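Local coordinates for protein beta-1,4-mannanase (Cryptopygus antarcticus, PDB 4OOU) that hydrolyses internal beta-1,4-mannosidic linkages in mannans, galactomannans and glucomannans, at residues A[143-146]-A[151-154]. Residues are numbered along the deposited sequence; the frame is centred on the assembly and turned at random.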
# COMPACT_ATOMS: atom_id res chain seq x y z
N GLN A 143 -8.73 12.09 -11.73
CA GLN A 143 -7.70 12.44 -12.70
C GLN A 143 -7.29 13.90 -12.53
O GLN A 143 -6.10 14.20 -12.55
CB GLN A 143 -8.19 12.18 -14.10
CG GLN A 143 -8.29 10.71 -14.42
CD GLN A 143 -9.05 10.44 -15.69
OE1 GLN A 143 -9.16 11.29 -16.54
NE2 GLN A 143 -9.59 9.23 -15.82
N ASN A 144 -8.25 14.79 -12.33
CA ASN A 144 -7.92 16.21 -12.20
C ASN A 144 -7.25 16.56 -10.88
O ASN A 144 -6.68 17.63 -10.76
CB ASN A 144 -9.15 17.10 -12.42
CG ASN A 144 -9.71 17.03 -13.85
OD1 ASN A 144 -10.93 17.03 -14.04
ND2 ASN A 144 -8.81 16.95 -14.86
N LEU A 145 -7.30 15.67 -9.89
CA LEU A 145 -6.53 15.88 -8.66
C LEU A 145 -5.02 15.93 -8.95
O LEU A 145 -4.27 16.63 -8.26
CB LEU A 145 -6.85 14.81 -7.62
CG LEU A 145 -7.94 15.09 -6.57
CD1 LEU A 145 -9.04 16.06 -7.02
CD2 LEU A 145 -8.55 13.77 -6.11
N PHE A 146 -4.57 15.20 -9.96
CA PHE A 146 -3.18 15.25 -10.42
C PHE A 146 -2.76 16.57 -11.05
O PHE A 146 -1.58 16.89 -11.02
CB PHE A 146 -2.90 14.13 -11.40
CG PHE A 146 -2.85 12.80 -10.76
CD1 PHE A 146 -3.98 12.04 -10.63
CD2 PHE A 146 -1.69 12.36 -10.17
CE1 PHE A 146 -3.94 10.82 -9.99
CE2 PHE A 146 -1.63 11.14 -9.52
CZ PHE A 146 -2.76 10.36 -9.44
N LYS A 151 -8.10 21.87 -6.48
CA LYS A 151 -8.99 20.73 -6.35
C LYS A 151 -8.36 19.67 -5.46
O LYS A 151 -9.06 18.96 -4.74
CB LYS A 151 -9.32 20.16 -7.74
CG LYS A 151 -10.23 21.04 -8.62
CD LYS A 151 -10.46 20.43 -10.01
CE LYS A 151 -11.41 21.27 -10.87
NZ LYS A 151 -11.62 20.75 -12.25
N LEU A 152 -7.04 19.57 -5.49
CA LEU A 152 -6.31 18.63 -4.60
C LEU A 152 -6.44 19.03 -3.15
O LEU A 152 -6.68 18.17 -2.28
CB LEU A 152 -4.83 18.56 -4.96
CG LEU A 152 -3.95 17.51 -4.25
CD1 LEU A 152 -4.63 16.16 -4.04
CD2 LEU A 152 -2.68 17.30 -5.05
N ASN A 153 -6.28 20.33 -2.91
CA ASN A 153 -6.48 20.86 -1.58
C ASN A 153 -7.92 20.65 -1.09
O ASN A 153 -8.14 20.56 0.12
CB ASN A 153 -6.10 22.34 -1.47
CG ASN A 153 -4.59 22.55 -1.44
OD1 ASN A 153 -3.88 22.03 -0.56
ND2 ASN A 153 -4.09 23.34 -2.39
N SER A 154 -8.89 20.59 -1.99
CA SER A 154 -10.24 20.34 -1.53
C SER A 154 -10.26 18.93 -1.02
O SER A 154 -10.85 18.66 0.04
CB SER A 154 -11.31 20.59 -2.61
OG SER A 154 -11.02 19.88 -3.78
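Lys151 carries its CG beside the backbone N (chi1 -70°) and is extended through every later torsion, which carries its chain from helix 149-167 back toward helix 140-145. Asn144, whose CG also sits next to its own backbone N (chi1 -65°), runs alongside it in a common direction. Their polar ends stay apart: NZ of Lys151 is 4.2 Å from OD1 of Asn144, too long for a direct hydrogen bond. Both residues contribute to substrate binding, and the ammonium may nevertheless feel the amide oxygen electrostatically.

Next to this polar pair, two buried leucines meet between the helices. The CA atoms of Leu145 and Leu152 are 4.9 Å apart. Between their side chains, CG of Leu145 meets CD1 of Leu152 at 4.3 Å. The other branch of Leu152, CD2, approaches the backbone O of Leu145 to 3.6 Å. Leu145 answers with CD1, which touches the carbonyl O of Lys151 at 3.7 Å. The closest approach of each leucine is therefore to a backbone carbonyl oxygen across the contact, the methyl-to-methine meeting of the side chains being looser, and no hydrogen bond joins the two segments. Leu152 also rests on Trp224 and Ile225 of helix 215-232, while Phe146, turned away from the second helix, stacks on Phe213. At the start of the second helix, OD1 of Asp148 accepts a hydrogen bond from the backbone N of Lys151, tying two substrate-binding residues together.

The case illustrates two consecutive helices, 140-145 and 149-167, joined by a short link, with buried leucines packed next to partly exposed polar side chains, formed here in the segment that follows strand 126-133 of the TIM barrel of this family 5 glycoside hydrolase.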